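TRAP dicarboxylate transporter-DctP subunit (Desulfovibrio desulfuricans subsp. desulfuricans, PDB 4NHB) binds sn-glycerol-3-phosphate in its ligand pocket and probably delivers it, as the periplasmic solute-binding subunit, to a TRAP-type membrane transporter. Local coordinates at residues R151-K156 with S231-V236; E227-G232 with N290-S295; M168-P173 with C185-Q190. All blocks are in the same frame, centred on the assembly; numbering follows the deposited sequence.

How the interactions relate
Interaction 1 joins strand 146-155 to the turn leading into strand 235-243, and interaction 2 joins strand 227-229 to strand 290-292; the two share Ser231 and Gly232, with centres about 8 Å apart. Strands 146-155 and 227-229 are neighbours in one sheet, linked by probable hydrogen bonds from Ser229 N to Phe153 O (2.9 Å) and from Ser155 N to Glu227 O (3.0 Å). Interaction 3 belongs to a separate two-strand parallel sheet, its centre about 12 Å from that of interaction 1. Those two converge on sn-glycerol-3-phosphate: Arg151 and Arg171 each donate to its O3P. Interaction 2 stands apart from the pocket, the Ile228 side chain about 14 Å from the ligand.

Interaction 1: residues R151-K156 with S231-V236; sequences RHFYSK and SGHILV. With G3P (sn-glycerol-3-phosphate), chain P.
Arg151 in strand 146-155 is held by two backbone hydrogen bonds to the turn entering strand 235-243: Arg151 N to Ile234 O (2.8 Å), and Gly232 N to Arg151 O (2.8 Å), the second more bent at 134°. Gly232 makes that turn with positive phi. His152 adds a side-chain bond, in which Ser231 N donates to His152 ND1 (3.3 Å) close to the imidazole plane. On the other flank, the Phe153 and His233 rings lie nearly parallel, their planes 23° apart, but so far slid that they scarcely overlap; His233 CE1 sits over one face of Phe153, 3.7 Å from its CE2. Ser231 OG and His233 ND1 share a hydrogen bond (2.6 Å), which limits the rotation of the imidazole, while the other ring nitrogen, NE2, bonds to Asp210.

From the same backbone anchor the Arg151 side chain runs alongside Ile234 and crosses Val236. Its CG is anti to the carbonyl carbon, and a bend at chi3 (73°) swings the guanidinium toward the ligand. There Arg151 NH2 takes the ester oxygen O1P of sn-glycerol-3-phosphate at 2.9 Å, near the guanidinium plane. Arg151 NH1 takes the terminal phosphate oxygen O3P of the ligand at 3.1 Å. Val236 CG2 packs 3.4 Å from Arg151 NH2, while CG1 of the same valine turns to the glycerol end. A salt bridge from Arg151 NE to Asp210 holds the guanidinium from behind. Asp210 therefore serves both Arg151 and His233, a second-shell carboxylate that fixes the arginine and would partly offset its charge. The arrangement places an arginine from a sheet strand in the lining of the ligand pocket of this TRAP periplasmic-binding-protein fold.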
loop_
_atom_site.group_PDB
_atom_site.type_symbol
_atom_site.label_atom_id
_atom_site.label_comp_id
_atom_site.label_asym_id
_atom_site.label_seq_id
_atom_site.Cartn_x
_atom_site.Cartn_y
_atom_site.Cartn_z
ATOM N N ARG A 151 -5.493 -4.630 6.478
ATOM C CA ARG A 151 -6.505 -3.592 6.778
ATOM C C ARG A 151 -7.515 -4.126 7.786
ATOM O O ARG A 151 -7.998 -5.249 7.642
ATOM C CB ARG A 151 -7.239 -3.137 5.508
ATOM C CG ARG A 151 -6.289 -2.703 4.347
ATOM C CD ARG A 151 -7.031 -2.016 3.195
ATOM N NE ARG A 151 -7.478 -0.670 3.544
ATOM C CZ ARG A 151 -6.978 0.461 3.052
ATOM N NH1 ARG A 151 -7.436 1.621 3.477
ATOM N NH2 ARG A 151 -6.024 0.458 2.137
ATOM N N HIS A 152 -7.820 -3.303 8.786
ATOM C CA HIS A 152 -8.794 -3.600 9.834
ATOM C C HIS A 152 -9.800 -2.454 9.904
ATOM O O HIS A 152 -9.440 -1.292 9.635
ATOM C CB HIS A 152 -8.077 -3.741 11.177
ATOM C CG HIS A 152 -6.997 -4.771 11.151
ATOM N ND1 HIS A 152 -7.240 -6.067 10.761
ATOM C CD2 HIS A 152 -5.669 -4.697 11.414
ATOM C CE1 HIS A 152 -6.118 -6.761 10.822
ATOM N NE2 HIS A 152 -5.142 -5.949 11.202
ATOM N N PHE A 153 -11.039 -2.772 10.268
ATOM C CA PHE A 153 -12.081 -1.744 10.351
ATOM C C PHE A 153 -11.889 -0.844 11.557
ATOM O O PHE A 153 -11.445 -1.290 12.608
ATOM C CB PHE A 153 -13.480 -2.377 10.375
ATOM C CG PHE A 153 -13.849 -3.003 9.090
ATOM C CD1 PHE A 153 -14.270 -2.229 8.042
ATOM C CD2 PHE A 153 -13.723 -4.374 8.909
ATOM C CE1 PHE A 153 -14.589 -2.793 6.824
ATOM C CE2 PHE A 153 -14.023 -4.944 7.707
ATOM C CZ PHE A 153 -14.470 -4.151 6.657
ATOM N N TYR A 154 -12.190 0.439 11.372
ATOM C CA TYR A 154 -12.314 1.378 12.467
ATOM C C TYR A 154 -13.693 2.075 12.329
ATOM O O TYR A 154 -14.117 2.372 11.213
ATOM C CB TYR A 154 -11.177 2.421 12.460
ATOM C CG TYR A 154 -11.044 3.220 11.173
ATOM C CD1 TYR A 154 -11.751 4.398 10.998
ATOM C CD2 TYR A 154 -10.201 2.799 10.123
ATOM C CE1 TYR A 154 -11.652 5.114 9.864
ATOM C CE2 TYR A 154 -10.094 3.522 8.987
ATOM C CZ TYR A 154 -10.826 4.689 8.843
ATOM O OH TYR A 154 -10.750 5.471 7.716
ATOM N N SER A 155 -14.379 2.314 13.452
ATOM C CA SER A 155 -15.708 2.931 13.424
ATOM C C SER A 155 -16.131 3.497 14.779
ATOM O O SER A 155 -15.553 3.176 15.817
ATOM C CB SER A 155 -16.747 1.910 13.001
ATOM O OG SER A 155 -16.585 0.740 13.763
ATOM N N LYS A 156 -17.182 4.304 14.767
ATOM C CA LYS A 156 -17.704 4.867 16.016
ATOM C C LYS A 156 -18.371 3.802 16.886
ATOM O O LYS A 156 -18.235 3.829 18.099
ATOM C CB LYS A 156 -18.635 6.049 15.728
ATOM C CG LYS A 156 -17.871 7.196 15.094
ATOM C CD LYS A 156 -18.673 8.462 14.928
ATOM C CE LYS A 156 -17.775 9.579 14.409
ATOM N NZ LYS A 156 -18.540 10.775 13.950
ATOM N N SER A 231 -10.090 -7.715 10.574
ATOM C CA SER A 231 -10.525 -8.462 9.415
ATOM C C SER A 231 -9.339 -8.917 8.541
ATOM O O SER A 231 -9.151 -10.112 8.302
ATOM C CB SER A 231 -11.474 -7.554 8.669
ATOM O OG SER A 231 -11.766 -7.987 7.362
ATOM N N GLY A 232 -8.540 -7.969 8.067
ATOM C CA GLY A 232 -7.357 -8.280 7.288
ATOM C C GLY A 232 -7.740 -8.788 5.925
ATOM O O GLY A 232 -7.077 -9.633 5.373
ATOM N N HIS A 233 -8.834 -8.244 5.398
ATOM C CA HIS A 233 -9.378 -8.610 4.107
ATOM C C HIS A 233 -8.468 -8.251 2.951
ATOM O O HIS A 233 -8.537 -8.863 1.883
ATOM C CB HIS A 233 -10.705 -7.920 3.924
ATOM C CG HIS A 233 -10.705 -6.504 4.400
ATOM N ND1 HIS A 233 -10.803 -6.170 5.732
ATOM C CD2 HIS A 233 -10.631 -5.332 3.722
ATOM C CE1 HIS A 233 -10.777 -4.853 5.859
ATOM N NE2 HIS A 233 -10.670 -4.322 4.657
ATOM N N ILE A 234 -7.652 -7.218 3.154
ATOM C CA ILE A 234 -6.620 -6.826 2.190
ATOM C C ILE A 234 -5.299 -6.510 2.930
ATOM O O ILE A 234 -5.327 -5.923 4.003
ATOM C CB ILE A 234 -7.018 -5.578 1.461
ATOM C CG1 ILE A 234 -8.139 -5.874 0.467
ATOM C CG2 ILE A 234 -5.806 -4.975 0.711
ATOM C CD1 ILE A 234 -8.796 -4.669 -0.060
ATOM N N LEU A 235 -4.179 -6.879 2.324
ATOM C CA LEU A 235 -2.848 -6.488 2.808
ATOM C C LEU A 235 -2.357 -5.358 1.915
ATOM O O LEU A 235 -2.210 -5.530 0.721
ATOM C CB LEU A 235 -1.898 -7.682 2.732
ATOM C CG LEU A 235 -0.407 -7.370 2.852
ATOM C CD1 LEU A 235 -0.073 -6.713 4.220
ATOM C CD2 LEU A 235 0.409 -8.637 2.642
ATOM N N VAL A 236 -2.139 -4.182 2.492
ATOM C CA VAL A 236 -1.623 -3.098 1.715
ATOM C C VAL A 236 -0.157 -3.334 1.344
ATOM O O VAL A 236 0.684 -3.628 2.186
ATOM C CB VAL A 236 -1.808 -1.725 2.446
ATOM C CG1 VAL A 236 -1.257 -0.527 1.634
ATOM C CG2 VAL A 236 -3.274 -1.499 2.775
HETATM O O1 G3P P . -2.225 0.738 -1.989
HETATM C C1 G3P P . -3.424 1.453 -1.943
HETATM C C2 G3P P . -3.614 2.070 -0.551
HETATM O O2 G3P P . -2.531 2.914 -0.271
HETATM C C3 G3P P . -4.925 2.872 -0.524
HETATM O O1P G3P P . -5.399 2.921 0.784
HETATM O O4P G3P P . -3.618 4.246 1.782
HETATM O O2P G3P P . -5.643 5.438 0.808
HETATM O O3P G3P P . -5.856 4.182 2.951
HETATM P P G3P P . -5.111 4.286 1.624
#

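Interaction 2: residues E227-G232 with N290-S295; sequences EISLSG and NIHEPS
Glu227 and His292 meet on one face of a parallel beta pair, strands 227-229 and 290-292, at the margin of the mixed sheet of this periplasmic-binding-protein fold. His292 NE2 donates to Glu227 OE1 at 2.8 Å, a His-carboxylate hydrogen bond made on the anti side of the oxygen, 29° out of the carboxylate plane. The planes of the two flat groups are nearly parallel, 13° apart. A bend at chi2 (-76°) brings the glutamate back across to the ring, and Ser229 OG lies beside the same histidine, 3.3 Å from His292 CB.

The backbone ladder sets this register. Ile228 uses both its polar backbone atoms: its N bonds to Asn290 O and its O accepts from His292 N (2.7 Å). Leu230 N to His292 O is the longer third rung at 3.2 Å. Ile291 CA-H also points to Ile228 O.

On the opposite face Ile291 CG2 packs against Leu230 CG, 3.7 Å away, the two side chains crossing at a slant. Helix 252-286 covers this apolar side, with Ile284 against Ile228 and Leu285 against Ile291. Strand 146-155 borders the other edge of strand 227-229. Beyond the ladder the chains stay close, and Pro294 CD comes to 2.9 Å from Leu230 O.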
loop_
_atom_site.group_PDB
_atom_site.type_symbol
_atom_site.label_atom_id
_atom_site.label_comp_id
_atom_site.label_asym_id
_atom_site.label_seq_id
_atom_site.Cartn_x
_atom_site.Cartn_y
_atom_site.Cartn_z
ATOM N N GLU A 227 -13.590 1.860 17.885
ATOM C CA GLU A 227 -13.850 0.435 17.768
ATOM C C GLU A 227 -13.166 -0.128 16.519
ATOM O O GLU A 227 -13.523 0.186 15.400
ATOM C CB GLU A 227 -15.349 0.157 17.708
ATOM C CG GLU A 227 -16.222 1.048 18.644
ATOM C CD GLU A 227 -16.167 0.662 20.113
ATOM O OE1 GLU A 227 -15.678 -0.435 20.444
ATOM O OE2 GLU A 227 -16.635 1.470 20.947
ATOM N N ILE A 228 -12.162 -0.945 16.732
ATOM C CA ILE A 228 -11.497 -1.586 15.612
ATOM C C ILE A 228 -11.936 -3.039 15.519
ATOM O O ILE A 228 -11.982 -3.751 16.547
ATOM C CB ILE A 228 -9.980 -1.536 15.760
ATOM C CG1 ILE A 228 -9.448 -0.143 15.395
ATOM C CG2 ILE A 228 -9.350 -2.558 14.796
ATOM C CD1 ILE A 228 -9.826 0.968 16.351
ATOM N N SER A 229 -12.282 -3.493 14.324
ATOM C CA SER A 229 -12.561 -4.922 14.134
ATOM C C SER A 229 -11.510 -5.526 13.201
ATOM O O SER A 229 -11.280 -5.042 12.104
ATOM C CB SER A 229 -13.979 -5.178 13.610
ATOM O OG SER A 229 -14.975 -4.962 14.619
ATOM N N LEU A 230 -10.848 -6.567 13.680
ATOM C CA LEU A 230 -9.820 -7.230 12.906
ATOM C C LEU A 230 -10.470 -8.014 11.806
ATOM O O LEU A 230 -11.335 -8.833 12.052
ATOM C CB LEU A 230 -8.999 -8.136 13.806
ATOM C CG LEU A 230 -8.310 -7.347 14.911
ATOM C CD1 LEU A 230 -7.430 -8.247 15.762
ATOM C CD2 LEU A 230 -7.491 -6.195 14.344
ATOM N N SER A 231 -10.090 -7.715 10.574
ATOM C CA SER A 231 -10.525 -8.462 9.415
ATOM C C SER A 231 -9.339 -8.917 8.541
ATOM O O SER A 231 -9.151 -10.112 8.302
ATOM C CB SER A 231 -11.474 -7.554 8.669
ATOM O OG SER A 231 -11.766 -7.987 7.362
ATOM N N GLY A 232 -8.540 -7.969 8.067
ATOM C CA GLY A 232 -7.357 -8.280 7.288
ATOM C C GLY A 232 -7.740 -8.788 5.925
ATOM O O GLY A 232 -7.077 -9.633 5.373
ATOM N N ASN A 290 -11.249 -0.158 21.459
ATOM C CA ASN A 290 -11.687 -1.540 21.557
ATOM C C ASN A 290 -11.298 -2.340 20.313
ATOM O O ASN A 290 -11.259 -1.811 19.199
ATOM C CB ASN A 290 -13.200 -1.588 21.756
ATOM C CG ASN A 290 -13.635 -1.058 23.129
ATOM O OD1 ASN A 290 -12.802 -0.647 23.948
ATOM N ND2 ASN A 290 -14.949 -1.051 23.373
ATOM N N ILE A 291 -10.998 -3.616 20.509
ATOM C CA ILE A 291 -10.765 -4.496 19.385
ATOM C C ILE A 291 -11.803 -5.585 19.401
ATOM O O ILE A 291 -12.006 -6.231 20.412
ATOM C CB ILE A 291 -9.350 -5.120 19.420
ATOM C CG1 ILE A 291 -8.309 -3.993 19.316
ATOM C CG2 ILE A 291 -9.202 -6.135 18.299
ATOM C CD1 ILE A 291 -6.859 -4.434 19.500
ATOM N N HIS A 292 -12.429 -5.799 18.259
ATOM C CA HIS A 292 -13.497 -6.753 18.151
ATOM C C HIS A 292 -13.126 -7.834 17.168
ATOM O O HIS A 292 -12.196 -7.691 16.370
ATOM C CB HIS A 292 -14.774 -6.064 17.683
ATOM C CG HIS A 292 -15.204 -4.939 18.566
ATOM N ND1 HIS A 292 -15.400 -5.090 19.922
ATOM C CD2 HIS A 292 -15.467 -3.641 18.290
ATOM C CE1 HIS A 292 -15.771 -3.933 20.442
ATOM N NE2 HIS A 292 -15.822 -3.039 19.472
ATOM N N GLU A 293 -13.900 -8.906 17.236
ATOM C CA GLU A 293 -13.729 -10.064 16.387
ATOM C C GLU A 293 -15.002 -10.227 15.572
ATOM O O GLU A 293 -16.081 -10.496 16.124
ATOM C CB GLU A 293 -13.476 -11.319 17.249
ATOM C CG GLU A 293 -13.070 -12.530 16.427
ATOM C CD GLU A 293 -11.584 -12.545 16.106
ATOM O OE1 GLU A 293 -11.158 -11.832 15.165
ATOM O OE2 GLU A 293 -10.847 -13.272 16.815
ATOM N N PRO A 294 -14.908 -10.058 14.252
ATOM C CA PRO A 294 -16.175 -10.290 13.572
ATOM C C PRO A 294 -16.768 -11.615 14.058
ATOM O O PRO A 294 -16.078 -12.449 14.662
ATOM C CB PRO A 294 -15.783 -10.379 12.091
ATOM C CG PRO A 294 -14.490 -9.674 11.990
ATOM C CD PRO A 294 -13.790 -9.867 13.310
ATOM N N SER A 295 -18.055 -11.774 13.804
ATOM C CA SER A 295 -18.769 -12.960 14.176
ATOM C C SER A 295 -18.622 -13.918 13.015
ATOM O O SER A 295 -18.447 -13.488 11.864
ATOM C CB SER A 295 -20.233 -12.603 14.377
ATOM O OG SER A 295 -20.777 -12.116 13.165
#

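Interaction 3: residues M168-P173 with C185-Q190; sequences MRMRVP and CGISGQ. With G3P (sn-glycerol-3-phosphate), chain P.
Met170 and Gln190 carry the close-knit part of this parallel strand pair. Met170 N donates to Ser188 O at 3.2 Å, Met170 O accepts from Gln190 N at 2.7 Å, and Val172 N reaches Gln190 O from above its carbonyl plane. Gln190 folds back through a bend at chi2 (-73°), and its NE2 gives a 3.0 Å bond to Ser188 O, on the carbonyl face opposite Met170 N; its amide also touches Arg169 CB. Ile187 CG2 packs 3.8 Å from Met170 CB, and the Met170 side chain goes on to Phe153. Val172 lies against Gly189, with Ala182 of helix 176-184 behind both Val172 and Ile187.

The exposed end at Met168, Arg169 and Ser188 is looser: there a water bridges the strands, donating to Met168 O and accepting from Ser188 N.

Further along, Arg171 NH1 bonds to O3P (2.7 Å) and its NH2 to O2P (2.8 Å) of sn-glycerol-3-phosphate, while Met192 O also holds NH2. Strand 169-172, helix 176-184 and strand 188-191 form a beta-alpha-beta crossover whose first strand delivers this two-pronged arginine, consistent with the anion-binding arginine of TRAP solute-binding proteins.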
loop_
_atom_site.group_PDB
_atom_site.type_symbol
_atom_site.label_atom_id
_atom_site.label_comp_id
_atom_site.label_asym_id
_atom_site.label_seq_id
_atom_site.Cartn_x
_atom_site.Cartn_y
_atom_site.Cartn_z
ATOM N N MET A 168 -24.025 3.016 7.342
ATOM C CA MET A 168 -22.703 3.422 7.820
ATOM C C MET A 168 -21.922 4.044 6.703
ATOM O O MET A 168 -21.685 3.395 5.726
ATOM C CB MET A 168 -21.906 2.226 8.306
ATOM C CG MET A 168 -22.253 1.782 9.693
ATOM S SD MET A 168 -20.955 0.698 10.282
ATOM C CE MET A 168 -19.899 1.855 11.132
ATOM N N ARG A 169 -21.537 5.299 6.853
ATOM C CA ARG A 169 -20.775 5.971 5.831
ATOM C C ARG A 169 -19.308 5.626 6.050
ATOM O O ARG A 169 -18.658 6.222 6.894
ATOM C CB ARG A 169 -20.960 7.482 5.931
ATOM C CG ARG A 169 -22.382 7.966 5.625
ATOM C CD ARG A 169 -22.550 9.442 5.975
ATOM N NE ARG A 169 -23.516 10.086 5.082
ATOM C CZ ARG A 169 -24.842 9.996 5.205
ATOM N NH1 ARG A 169 -25.632 10.629 4.340
ATOM N NH2 ARG A 169 -25.388 9.284 6.195
ATOM N N MET A 170 -18.775 4.665 5.307
ATOM C CA MET A 170 -17.354 4.315 5.528
ATOM C C MET A 170 -16.435 4.923 4.465
ATOM O O MET A 170 -16.685 4.824 3.269
ATOM C CB MET A 170 -17.151 2.804 5.570
ATOM C CG MET A 170 -17.996 2.072 6.547
ATOM S SD MET A 170 -17.547 2.345 8.237
ATOM C CE MET A 170 -16.288 1.120 8.465
ATOM N N ARG A 171 -15.341 5.512 4.907
ATOM C CA ARG A 171 -14.320 5.949 3.966
ATOM C C ARG A 171 -13.781 4.764 3.182
ATOM O O ARG A 171 -13.616 3.692 3.725
ATOM C CB ARG A 171 -13.176 6.623 4.698
ATOM C CG ARG A 171 -12.147 7.247 3.744
ATOM C CD ARG A 171 -10.860 6.378 3.662
ATOM N NE ARG A 171 -10.001 6.752 2.542
ATOM C CZ ARG A 171 -8.760 6.310 2.374
ATOM N NH1 ARG A 171 -8.223 5.467 3.243
ATOM N NH2 ARG A 171 -8.073 6.687 1.323
ATOM N N VAL A 172 -13.512 4.982 1.905
ATOM C CA VAL A 172 -12.776 4.026 1.101
ATOM C C VAL A 172 -11.818 4.819 0.251
ATOM O O VAL A 172 -12.084 5.966 -0.050
ATOM C CB VAL A 172 -13.686 3.185 0.177
ATOM C CG1 VAL A 172 -14.666 2.389 1.013
ATOM C CG2 VAL A 172 -14.419 4.067 -0.792
ATOM N N PRO A 173 -10.683 4.222 -0.099
ATOM C CA PRO A 173 -9.772 4.856 -1.055
ATOM C C PRO A 173 -10.456 4.967 -2.407
ATOM O O PRO A 173 -11.289 4.108 -2.703
ATOM C CB PRO A 173 -8.619 3.852 -1.148
ATOM C CG PRO A 173 -8.556 3.195 0.188
ATOM C CD PRO A 173 -10.076 3.036 0.534
ATOM N N CYS A 185 -19.343 -5.841 0.081
ATOM C CA CYS A 185 -19.465 -5.995 1.531
ATOM C C CYS A 185 -20.786 -5.395 2.065
ATOM O O CYS A 185 -21.095 -5.452 3.276
ATOM C CB CYS A 185 -18.298 -5.309 2.229
ATOM S SG CYS A 185 -16.776 -6.213 2.165
ATOM N N GLY A 186 -21.540 -4.806 1.157
ATOM C CA GLY A 186 -22.743 -4.070 1.526
ATOM C C GLY A 186 -22.423 -2.740 2.193
ATOM O O GLY A 186 -23.256 -2.196 2.907
ATOM N N ILE A 187 -21.208 -2.227 1.966
ATOM C CA ILE A 187 -20.759 -0.987 2.589
ATOM C C ILE A 187 -21.078 0.235 1.713
ATOM O O ILE A 187 -20.878 0.209 0.504
ATOM C CB ILE A 187 -19.231 -1.040 2.841
ATOM C CG1 ILE A 187 -18.914 -2.009 3.982
ATOM C CG2 ILE A 187 -18.691 0.350 3.159
ATOM C CD1 ILE A 187 -17.419 -2.498 4.031
ATOM N N SER A 188 -21.553 1.321 2.326
ATOM C CA SER A 188 -21.787 2.569 1.615
ATOM C C SER A 188 -20.486 3.347 1.573
ATOM O O SER A 188 -20.202 4.076 2.517
ATOM C CB SER A 188 -22.807 3.436 2.355
ATOM O OG SER A 188 -24.078 2.834 2.381
ATOM N N GLY A 189 -19.721 3.224 0.492
ATOM C CA GLY A 189 -18.369 3.761 0.467
ATOM C C GLY A 189 -18.290 5.249 0.197
ATOM O O GLY A 189 -18.983 5.760 -0.661
ATOM N N GLN A 190 -17.436 5.949 0.933
ATOM C CA GLN A 190 -17.205 7.356 0.680
ATOM C C GLN A 190 -15.772 7.521 0.177
ATOM O O GLN A 190 -14.824 7.633 0.994
ATOM C CB GLN A 190 -17.434 8.161 1.946
ATOM C CG GLN A 190 -18.606 7.663 2.808
ATOM C CD GLN A 190 -19.963 7.973 2.200
ATOM O OE1 GLN A 190 -20.191 9.074 1.663
ATOM N NE2 GLN A 190 -20.879 7.011 2.282
HETATM O O1 G3P P . -2.225 0.738 -1.989
HETATM C C1 G3P P . -3.424 1.453 -1.943
HETATM C C2 G3P P . -3.614 2.070 -0.551
HETATM O O2 G3P P . -2.531 2.914 -0.271
HETATM C C3 G3P P . -4.925 2.872 -0.524
HETATM O O1P G3P P . -5.399 2.921 0.784
HETATM O O4P G3P P . -3.618 4.246 1.782
HETATM O O2P G3P P . -5.643 5.438 0.808
HETATM O O3P G3P P . -5.856 4.182 2.951
HETATM P P G3P P . -5.111 4.286 1.624
HETATM O O HOH W 1 -22.019 0.927 4.805
#